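Local coordinates for bromo domain-containing protein (Trypanosoma brucei brucei, PDB 5KO4) that is of unknown function but, as a bromodomain, probably recognises acetylated lysine in other proteins, as many of its relatives do on histone tails, at residues L15-M19 with W47-K51; L21-F27 with L89-I93; I41-W47 with M69-N75. All blocks are in the same frame, centred on the assembly; numbering follows the deposited sequence.

Contact 1: residues L15-M19 with W47-K51; sequences LHVVM and WDLIK
Met-19 and Trp-47 lie alongside each other, pointing opposite ways, where segments 15-19 and 47-51, on helices 8-21 and 47-55, run nearly antiparallel (162°). Followed outward from its CB, Met-19 first lays CG 3.7 Å from CB of Trp-47. SD comes next and stays beside the same CB, standing obliquely to the indole as a Met-aromatic contact 5.3 Å from the centroid of its five-membered ring. A bend at the last torsion (chi3 66°) then turns the methyl CE toward Asp-48, 3.6 Å from its OD1. One turn away from Met-19, Leu-15 reaches the other helix with CD2, 3.6 Å from the backbone CA of Lys-51, while its CD1 lies near CE3 of the indole. Val-18 completes the set: its CG1 sits over one face of the six-membered ring, only 3.4 Å from the centroid and 14° off the normal, a close CH-pi contact. The two segment axes remain 11.0 Å apart. The first bundle helix (8-21) and the one after the ZA loop (47-55) are thus joined through a tryptophan side chain that fills the space between them: no hydrogen bond crosses here, and cohesion rests on dispersion, CH-pi and sulfur-aromatic packing.

Contact 2: residues L21-F27 with L89-I93; sequences LDRDGIF and LARRI
Asp-22 OD2, on a residue that packs against Ile-93, is gripped twice: by the backbone N of Phe-27 at 2.8 Å and by the indole NE1 of Trp-47 at the start of helix 47-55. This is where helix 8-21 gives way to the long ZA loop of the bromodomain fold, and the loop's first turn is organised round a single carboxylate. The Phe-27 N-H uses the syn lone pair of OD2 in a fairly straight bond (164°), whereas OD1 accepts the N-H of Ile-26, also at 2.8 Å, from somewhat out of the carboxylate plane. With CG swung opposite its own N (chi1 -172°), the carboxylate faces back across the type I turn from Asp-22 to Gly-25 and ties down the two residues that follow.

Those two residues and Asp-22 itself meet helix 85-104. Leu-89 sends its CD2 into the bay they form, 3.8 Å from Asp-22 OD1, 4.1 Å from Ile-26 CG1 and 4.0 Å from Phe-27 CE2. Ile-26 in turn places CG2 over the centre of the Phe-27 ring, while Ala-90 CB lies obliquely by CZ. A second subunit closes in from outside, its Leu-34 on Ile-26 and its Pro-35 on Leu-89. Farther along the helix, Ile-93 sets CG1 4.0 Å from CB of Leu-21, and its CD1 reaches both Asp-22 CB and the Phe-27 ring, meeting that ring at its edge, 4.3 Å from CD2.

Contact 3: residues I41-W47 with M69-N75; sequences ISHPMWW and MRLVVQN
Leu-71 and Val-72 are the knuckles of helix 62-80 that fill hollows in the loop 41-47. Leu-71 carries CG opposite its backbone N (chi1 179°), which thrusts CD2 into the notch where the chain passes from His-43 to Met-45: the methyl is 3.5 Å from His-43 O and 3.7 Å from Met-45 CB. The imidazole of His-43 also lies with a face against this methyl, a contact that remains uncertain because the side chain is modelled in two positions.

Val-72 fits the next hollow with both of its branches. CG2 meets Met-45 CG at 3.6 Å, and CG1 rises over a face of the Trp-47 six-membered ring, 3.8 Å from the centroid, as a CH-pi contact. Met-69 adds an oblique Met-aromatic contact with the same ring, SD being 3.9 Å from CZ3, and Val-73 CG1 comes up at the ring's edge.

At the other end the fit becomes polar. The amide of Asn-75 lies buried against Ile-41, whose CG2 presses on it 3.4 Å from CG. ND2 donates to His-43 O at 2.9 Å; the oxygen lies close to the amide plane, but the donor stands 42° out of the carbonyl plane. The same ND2 gives a second hydrogen bond to a water that also accepts from Met-45 N. OD1 accepts from another water, which takes the N-H of His-43. Direct and bridged bonds together fix the amide's rotation and satisfy a buried polar group amid apolar packing. Such a seam, with the end of the ZA loop laid along helix 62-80 and carrying a Pro-Met pair just before helix 47-55, is typical of the bromodomain fold.

Overall arrangement
Trp-47 is the common centre of the arrangement, shared by contacts 1 and 3, with Val-18 and Val-72 on opposite faces of its ring. Contact 2 holds the same residue by its polar groups: the bond from NE1 to Asp-22 OD2 is 2.9 Å long, and the backbone N is hydrogen-bonded to Phe-27 O at 3.0 Å. Apolar packing closes the core, with Val-18 CG1 3.5 Å from Ile-93 CG2 and Ile-50 CD1 3.7 Å from Met-69 SD. The contact centres lie about 10 to 13 Å apart. Together they join all four bundle helices and both ends of the ZA loop, which in bromodomains generally lines the acetyl-lysine pocket.

Contact 1: residues L15-M19 with W47-K51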
loop_
_atom_site.group_PDB
_atom_site.type_symbol
_atom_site.label_atom_id
_atom_site.label_comp_id
_atom_site.label_asym_id
_atom_site.label_seq_id
_atom_site.Cartn_x
_atom_site.Cartn_y
_atom_site.Cartn_z
ATOM N N LEU A 15 17.101 -8.042 -10.866
ATOM C CA LEU A 15 15.686 -7.730 -10.866
ATOM C C LEU A 15 14.857 -8.957 -10.442
ATOM O O LEU A 15 13.884 -8.815 -9.697
ATOM C CB LEU A 15 15.250 -7.233 -12.241
ATOM C CG LEU A 15 13.764 -6.853 -12.374
ATOM C CD1 LEU A 15 13.367 -5.729 -11.388
ATOM C CD2 LEU A 15 13.447 -6.432 -13.798
ATOM N N HIS A 16 15.235 -10.160 -10.900
ATOM C CA HIS A 16 14.528 -11.375 -10.508
ATOM C C HIS A 16 14.617 -11.593 -8.994
ATOM O O HIS A 16 13.613 -11.941 -8.367
ATOM C CB HIS A 16 15.089 -12.580 -11.249
ATOM C CG HIS A 16 14.369 -13.854 -10.962
ATOM N ND1 HIS A 16 13.242 -14.219 -11.678
ATOM C CD2 HIS A 16 14.659 -14.831 -10.071
ATOM C CE1 HIS A 16 12.873 -15.396 -11.193
ATOM N NE2 HIS A 16 13.697 -15.801 -10.221
ATOM N N VAL A 17 15.791 -11.366 -8.403
ATOM C CA VAL A 17 15.960 -11.531 -6.958
ATOM C C VAL A 17 15.038 -10.566 -6.221
ATOM O O VAL A 17 14.309 -10.968 -5.315
ATOM C CB VAL A 17 17.447 -11.320 -6.549
ATOM C CG1 VAL A 17 17.599 -11.198 -5.030
ATOM C CG2 VAL A 17 18.319 -12.450 -7.077
ATOM N N VAL A 18 15.048 -9.303 -6.626
ATOM C CA VAL A 18 14.238 -8.286 -5.973
ATOM C C VAL A 18 12.743 -8.595 -6.106
ATOM O O VAL A 18 12.003 -8.468 -5.125
ATOM C CB VAL A 18 14.601 -6.911 -6.577
ATOM C CG1 VAL A 18 13.536 -5.874 -6.315
ATOM C CG2 VAL A 18 15.975 -6.450 -6.074
ATOM N N MET A 19 12.288 -9.016 -7.288
ATOM C CA MET A 19 10.866 -9.301 -7.462
ATOM C C MET A 19 10.453 -10.517 -6.645
ATOM O O MET A 19 9.346 -10.519 -6.110
ATOM C CB MET A 19 10.538 -9.480 -8.939
ATOM C CG MET A 19 10.630 -8.157 -9.665
ATOM S SD MET A 19 10.295 -8.164 -11.418
ATOM C CE MET A 19 8.615 -8.581 -11.386
ATOM N N TRP A 47 8.600 -2.381 -10.447
ATOM C CA TRP A 47 9.395 -3.445 -11.044
ATOM C C TRP A 47 8.958 -3.813 -12.455
ATOM O O TRP A 47 9.827 -4.081 -13.289
ATOM C CB TRP A 47 9.398 -4.734 -10.213
ATOM C CG TRP A 47 9.622 -4.574 -8.726
ATOM C CD1 TRP A 47 8.904 -5.172 -7.735
ATOM C CD2 TRP A 47 10.698 -3.878 -8.076
ATOM N NE1 TRP A 47 9.434 -4.859 -6.507
ATOM C CE2 TRP A 47 10.534 -4.059 -6.687
ATOM C CE3 TRP A 47 11.804 -3.144 -8.532
ATOM C CZ2 TRP A 47 11.361 -3.427 -5.749
ATOM C CZ3 TRP A 47 12.653 -2.559 -7.601
ATOM C CH2 TRP A 47 12.398 -2.657 -6.234
ATOM N N ASP A 48 7.657 -3.886 -12.726
ATOM C CA ASP A 48 7.224 -4.310 -14.067
ATOM C C ASP A 48 7.675 -3.311 -15.136
ATOM O O ASP A 48 7.910 -3.710 -16.284
ATOM C CB ASP A 48 5.704 -4.506 -14.138
ATOM C CG ASP A 48 5.186 -5.683 -13.339
ATOM O OD1 ASP A 48 6.013 -6.516 -12.895
ATOM O OD2 ASP A 48 3.944 -5.780 -13.154
ATOM N N LEU A 49 7.788 -2.030 -14.786
ATOM C CA LEU A 49 8.284 -1.028 -15.734
ATOM C C LEU A 49 9.777 -1.251 -16.002
ATOM O O LEU A 49 10.216 -1.204 -17.150
ATOM C CB LEU A 49 8.034 0.386 -15.212
ATOM C CG LEU A 49 8.459 1.533 -16.137
ATOM C CD1 LEU A 49 7.881 1.364 -17.556
ATOM C CD2 LEU A 49 8.032 2.867 -15.566
ATOM N N ILE A 50 10.551 -1.555 -14.955
ATOM C CA ILE A 50 11.970 -1.840 -15.134
ATOM C C ILE A 50 12.142 -3.107 -15.992
ATOM O O ILE A 50 13.027 -3.145 -16.840
ATOM C CB ILE A 50 12.673 -1.963 -13.763
ATOM C CG1 ILE A 50 12.582 -0.607 -13.015
ATOM C CG2 ILE A 50 14.136 -2.413 -13.921
ATOM C CD1 ILE A 50 13.121 -0.619 -11.622
ATOM N N LYS A 51 11.313 -4.128 -15.768
ATOM C CA LYS A 51 11.376 -5.343 -16.577
ATOM C C LYS A 51 11.123 -5.001 -18.047
ATOM O O LYS A 51 11.851 -5.459 -18.925
ATOM C CB LYS A 51 10.339 -6.361 -16.073
ATOM C CG LYS A 51 10.291 -7.667 -16.856
ATOM C CD LYS A 51 11.523 -8.528 -16.620
ATOM C CE LYS A 51 11.696 -9.567 -17.694
ATOM N NZ LYS A 51 10.499 -10.430 -17.844
#

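Contact 2: residues L21-F27 with L89-I93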
loop_
_atom_site.group_PDB
_atom_site.type_symbol
_atom_site.label_atom_id
_atom_site.label_comp_id
_atom_site.label_asym_id
_atom_site.label_seq_id
_atom_site.Cartn_x
_atom_site.Cartn_y
_atom_site.Cartn_z
ATOM N N LEU A 21 11.864 -11.226 -3.636
ATOM C CA LEU A 21 11.833 -10.703 -2.265
ATOM C C LEU A 21 10.518 -9.974 -2.010
ATOM O O LEU A 21 10.008 -9.993 -0.890
ATOM C CB LEU A 21 12.989 -9.750 -2.008
ATOM C CG LEU A 21 14.370 -10.375 -2.015
ATOM C CD1 LEU A 21 15.421 -9.332 -1.693
ATOM C CD2 LEU A 21 14.476 -11.532 -1.020
ATOM N N ASP A 22 9.991 -9.287 -3.032
ATOM C CA ASP A 22 8.723 -8.595 -2.927
ATOM C C ASP A 22 7.641 -9.622 -3.250
ATOM O O ASP A 22 7.080 -9.649 -4.345
ATOM C CB ASP A 22 8.711 -7.404 -3.887
ATOM C CG ASP A 22 7.532 -6.493 -3.735
ATOM O OD1 ASP A 22 6.645 -6.794 -2.889
ATOM O OD2 ASP A 22 7.461 -5.494 -4.479
ATOM N N ARG A 23 7.370 -10.486 -2.265
ATOM C CA ARG A 23 6.534 -11.667 -2.421
ATOM C C ARG A 23 5.130 -11.329 -2.918
ATOM O O ARG A 23 4.600 -12.041 -3.768
ATOM C CB ARG A 23 6.436 -12.428 -1.090
ATOM C CG ARG A 23 7.775 -12.989 -0.598
ATOM C CD ARG A 23 7.662 -13.579 0.796
ATOM N NE ARG A 23 6.948 -14.857 0.797
ATOM C CZ ARG A 23 7.481 -16.025 0.434
ATOM N NH1 ARG A 23 8.744 -16.090 0.013
ATOM N NH2 ARG A 23 6.753 -17.134 0.479
ATOM N N ASP A 24 4.548 -10.243 -2.422
ATOM C CA ASP A 24 3.184 -9.857 -2.793
ATOM C C ASP A 24 3.153 -8.723 -3.850
ATOM O O ASP A 24 2.082 -8.179 -4.123
ATOM C CB ASP A 24 2.430 -9.437 -1.539
ATOM C CG ASP A 24 2.477 -10.524 -0.481
ATOM O OD1 ASP A 24 1.985 -11.639 -0.758
ATOM O OD2 ASP A 24 3.125 -10.305 0.566
ATOM N N GLY A 25 4.299 -8.411 -4.455
ATOM C CA GLY A 25 4.365 -7.416 -5.516
ATOM C C GLY A 25 3.938 -6.018 -5.112
ATOM O O GLY A 25 3.326 -5.302 -5.909
ATOM N N ILE A 26 4.308 -5.605 -3.894
ATOM C CA ILE A 26 3.971 -4.288 -3.333
ATOM C C ILE A 26 4.506 -3.166 -4.233
ATOM O O ILE A 26 3.841 -2.142 -4.421
ATOM C CB ILE A 26 4.584 -4.159 -1.887
ATOM C CG1 ILE A 26 4.041 -5.272 -0.922
ATOM C CG2 ILE A 26 4.303 -2.792 -1.306
ATOM C CD1 ILE A 26 2.543 -5.380 -0.853
ATOM N N PHE A 27 5.707 -3.353 -4.794
ATOM C CA PHE A 27 6.327 -2.335 -5.631
ATOM C C PHE A 27 6.425 -2.774 -7.102
ATOM O O PHE A 27 7.184 -2.172 -7.867
ATOM C CB PHE A 27 7.730 -2.028 -5.094
ATOM C CG PHE A 27 7.746 -1.692 -3.626
ATOM C CD1 PHE A 27 7.118 -0.554 -3.155
ATOM C CD2 PHE A 27 8.319 -2.556 -2.705
ATOM C CE1 PHE A 27 7.107 -0.256 -1.806
ATOM C CE2 PHE A 27 8.303 -2.256 -1.344
ATOM C CZ PHE A 27 7.703 -1.106 -0.904
ATOM N N LEU A 89 10.291 -3.205 4.160
ATOM C CA LEU A 89 10.455 -4.156 3.043
ATOM C C LEU A 89 11.336 -3.519 1.946
ATOM O O LEU A 89 12.279 -4.149 1.457
ATOM C CB LEU A 89 9.107 -4.551 2.443
ATOM C CG LEU A 89 9.199 -5.417 1.175
ATOM C CD1 LEU A 89 9.988 -6.726 1.441
ATOM C CD2 LEU A 89 7.817 -5.697 0.608
ATOM N N ALA A 90 11.068 -2.266 1.587
ATOM C CA ALA A 90 11.886 -1.603 0.571
ATOM C C ALA A 90 13.353 -1.544 1.001
ATOM O O ALA A 90 14.230 -1.724 0.166
ATOM C CB ALA A 90 11.371 -0.196 0.304
ATOM N N ARG A 91 13.625 -1.348 2.307
ATOM C CA ARG A 91 15.010 -1.305 2.793
ATOM C C ARG A 91 15.680 -2.662 2.636
ATOM O O ARG A 91 16.845 -2.712 2.240
ATOM C CB ARG A 91 15.070 -0.873 4.265
ATOM C CG ARG A 91 14.875 0.634 4.480
ATOM C CD ARG A 91 16.034 1.438 4.026
ATOM N NE ARG A 91 16.451 2.452 4.996
ATOM C CZ ARG A 91 15.941 3.678 5.096
ATOM N NH1 ARG A 91 14.872 4.023 4.389
ATOM N NH2 ARG A 91 16.458 4.547 5.945
ATOM N N ARG A 92 14.968 -3.767 2.945
ATOM C CA ARG A 92 15.580 -5.091 2.763
ATOM C C ARG A 92 15.902 -5.315 1.284
ATOM O O ARG A 92 16.932 -5.897 0.957
ATOM C CB ARG A 92 14.661 -6.211 3.262
ATOM C CG ARG A 92 14.371 -6.200 4.759
ATOM C CD ARG A 92 15.569 -5.923 5.652
ATOM N NE ARG A 92 16.661 -6.889 5.445
ATOM C CZ ARG A 92 17.825 -6.846 6.079
ATOM N NH1 ARG A 92 18.064 -5.900 6.982
ATOM N NH2 ARG A 92 18.761 -7.758 5.825
ATOM N N ILE A 93 15.031 -4.840 0.390
ATOM C CA ILE A 93 15.249 -4.951 -1.044
ATOM C C ILE A 93 16.428 -4.071 -1.463
ATOM O O ILE A 93 17.251 -4.514 -2.260
ATOM C CB ILE A 93 13.941 -4.589 -1.786
ATOM C CG1 ILE A 93 12.927 -5.729 -1.617
ATOM C CG2 ILE A 93 14.205 -4.304 -3.287
ATOM C CD1 ILE A 93 11.518 -5.384 -2.029
#

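Contact 3: residues I41-W47 with M69-N75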
loop_
_atom_site.group_PDB
_atom_site.type_symbol
_atom_site.label_atom_id
_atom_site.label_comp_id
_atom_site.label_asym_id
_atom_site.label_seq_id
_atom_site.Cartn_x
_atom_site.Cartn_y
_atom_site.Cartn_z
ATOM N N ILE A 41 5.177 12.175 -5.367
ATOM C CA ILE A 41 6.263 11.476 -6.073
ATOM C C ILE A 41 6.344 11.972 -7.505
ATOM O O ILE A 41 5.435 11.729 -8.301
ATOM C CB ILE A 41 6.003 9.959 -6.002
ATOM C CG1 ILE A 41 5.987 9.483 -4.526
ATOM C CG2 ILE A 41 7.037 9.176 -6.812
ATOM C CD1 ILE A 41 7.267 9.736 -3.741
ATOM N N SER A 42 7.441 12.658 -7.848
ATOM C CA SER A 42 7.586 13.239 -9.173
ATOM C C SER A 42 7.824 12.186 -10.246
ATOM O O SER A 42 7.372 12.360 -11.379
ATOM C CB SER A 42 8.737 14.234 -9.191
ATOM O OG SER A 42 8.491 15.294 -8.279
ATOM N N HIS A 43 8.526 11.095 -9.908
ATOM C CA HIS A 43 8.905 10.101 -10.893
ATOM C C HIS A 43 8.539 8.666 -10.431
ATOM O O HIS A 43 9.406 7.911 -9.982
ATOM C CB HIS A 43 10.411 10.233 -11.135
ATOM C CG HIS A 43 10.902 9.579 -12.377
ATOM N ND1 HIS A 43 12.236 9.613 -12.712
ATOM C CD2 HIS A 43 10.234 8.858 -13.307
ATOM C CE1 HIS A 43 12.338 8.952 -13.849
ATOM N NE2 HIS A 43 11.161 8.462 -14.232
ATOM N N PRO A 44 7.260 8.250 -10.592
ATOM C CA PRO A 44 6.867 6.892 -10.167
ATOM C C PRO A 44 7.634 5.811 -10.912
ATOM O O PRO A 44 7.998 6.002 -12.077
ATOM C CB PRO A 44 5.369 6.842 -10.502
ATOM C CG PRO A 44 4.930 8.256 -10.470
ATOM C CD PRO A 44 6.087 9.013 -11.059
ATOM N N MET A 45 7.942 4.703 -10.217
ATOM C CA MET A 45 8.719 3.615 -10.782
ATOM C C MET A 45 8.297 2.338 -10.110
ATOM O O MET A 45 7.918 2.355 -8.938
ATOM C CB MET A 45 10.218 3.882 -10.563
ATOM C CG MET A 45 11.158 2.942 -11.331
ATOM S SD MET A 45 10.861 2.813 -13.107
ATOM C CE MET A 45 10.886 4.553 -13.574
ATOM N N TRP A 46 8.310 1.240 -10.845
ATOM C CA TRP A 46 7.855 -0.028 -10.305
ATOM C C TRP A 46 8.537 -1.177 -11.054
ATOM O O TRP A 46 9.071 -0.970 -12.131
ATOM C CB TRP A 46 6.324 -0.110 -10.382
ATOM C CG TRP A 46 5.745 0.066 -11.757
ATOM C CD1 TRP A 46 5.323 -0.930 -12.583
ATOM C CD2 TRP A 46 5.379 1.297 -12.401
ATOM N NE1 TRP A 46 4.780 -0.405 -13.723
ATOM C CE2 TRP A 46 4.772 0.960 -13.629
ATOM C CE3 TRP A 46 5.473 2.647 -12.050
ATOM C CZ2 TRP A 46 4.318 1.917 -14.523
ATOM C CZ3 TRP A 46 5.030 3.599 -12.951
ATOM C CH2 TRP A 46 4.487 3.229 -14.184
ATOM N N TRP A 47 8.600 -2.381 -10.447
ATOM C CA TRP A 47 9.395 -3.445 -11.044
ATOM C C TRP A 47 8.958 -3.813 -12.455
ATOM O O TRP A 47 9.827 -4.081 -13.289
ATOM C CB TRP A 47 9.398 -4.734 -10.213
ATOM C CG TRP A 47 9.622 -4.574 -8.726
ATOM C CD1 TRP A 47 8.904 -5.172 -7.735
ATOM C CD2 TRP A 47 10.698 -3.878 -8.076
ATOM N NE1 TRP A 47 9.434 -4.859 -6.507
ATOM C CE2 TRP A 47 10.534 -4.059 -6.687
ATOM C CE3 TRP A 47 11.804 -3.144 -8.532
ATOM C CZ2 TRP A 47 11.361 -3.427 -5.749
ATOM C CZ3 TRP A 47 12.653 -2.559 -7.601
ATOM C CH2 TRP A 47 12.398 -2.657 -6.234
ATOM N N MET A 69 16.187 1.208 -10.238
ATOM C CA MET A 69 15.990 0.336 -9.096
ATOM C C MET A 69 16.011 1.120 -7.798
ATOM O O MET A 69 15.141 0.922 -6.939
ATOM C CB MET A 69 17.081 -0.727 -9.074
ATOM C CG MET A 69 17.020 -1.703 -10.259
ATOM S SD MET A 69 15.655 -2.881 -10.127
ATOM C CE MET A 69 16.294 -3.972 -8.884
ATOM N N ARG A 70 16.966 2.040 -7.661
ATOM C CA ARG A 70 17.078 2.871 -6.463
ATOM C C ARG A 70 15.865 3.788 -6.339
ATOM O O ARG A 70 15.425 4.101 -5.236
ATOM C CB ARG A 70 18.375 3.698 -6.506
ATOM C CG ARG A 70 19.616 2.871 -6.242
ATOM C CD ARG A 70 20.888 3.655 -6.446
ATOM N NE ARG A 70 22.059 2.853 -6.096
ATOM C CZ ARG A 70 23.318 3.193 -6.358
ATOM N NH1 ARG A 70 23.591 4.336 -6.983
ATOM N NH2 ARG A 70 24.312 2.391 -6.007
ATOM N N LEU A 71 15.319 4.226 -7.465
ATOM C CA LEU A 71 14.158 5.118 -7.458
ATOM C C LEU A 71 12.904 4.438 -6.855
ATOM O O LEU A 71 12.125 5.080 -6.141
ATOM C CB LEU A 71 13.884 5.551 -8.894
ATOM C CG LEU A 71 12.712 6.459 -9.145
ATOM C CD1 LEU A 71 12.823 7.754 -8.325
ATOM C CD2 LEU A 71 12.600 6.750 -10.624
ATOM N N VAL A 72 12.724 3.138 -7.099
ATOM C CA VAL A 72 11.556 2.446 -6.543
ATOM C C VAL A 72 11.583 2.539 -5.025
ATOM O O VAL A 72 10.574 2.864 -4.382
ATOM C CB VAL A 72 11.519 0.967 -6.974
ATOM C CG1 VAL A 72 10.366 0.229 -6.301
ATOM C CG2 VAL A 72 11.415 0.836 -8.483
ATOM N N VAL A 73 12.739 2.244 -4.443
ATOM C CA VAL A 73 12.821 2.209 -2.983
ATOM C C VAL A 73 12.836 3.636 -2.398
ATOM O O VAL A 73 12.170 3.871 -1.383
ATOM C CB VAL A 73 13.996 1.338 -2.454
ATOM C CG1 VAL A 73 13.851 -0.100 -2.938
ATOM C CG2 VAL A 73 15.362 1.898 -2.839
ATOM N N GLN A 74 13.505 4.602 -3.050
ATOM C CA GLN A 74 13.469 5.967 -2.543
ATOM C C GLN A 74 12.046 6.545 -2.629
ATOM O O GLN A 74 11.617 7.261 -1.720
ATOM C CB GLN A 74 14.450 6.869 -3.277
ATOM C CG GLN A 74 14.633 8.236 -2.599
ATOM C CD GLN A 74 15.128 8.087 -1.179
ATOM O OE1 GLN A 74 16.124 7.391 -0.908
ATOM N NE2 GLN A 74 14.457 8.733 -0.220
ATOM N N ASN A 75 11.280 6.186 -3.669
ATOM C CA ASN A 75 9.892 6.649 -3.738
ATOM C C ASN A 75 9.082 6.083 -2.585
ATOM O O ASN A 75 8.253 6.786 -2.009
ATOM C CB ASN A 75 9.246 6.247 -5.060
ATOM C CG ASN A 75 9.692 7.082 -6.222
ATOM O OD1 ASN A 75 10.285 8.158 -6.064
ATOM N ND2 ASN A 75 9.378 6.620 -7.428
HETATM O O HOH W 1 10.321 10.510 -7.598
HETATM O O HOH W 2 7.240 4.704 -7.401
#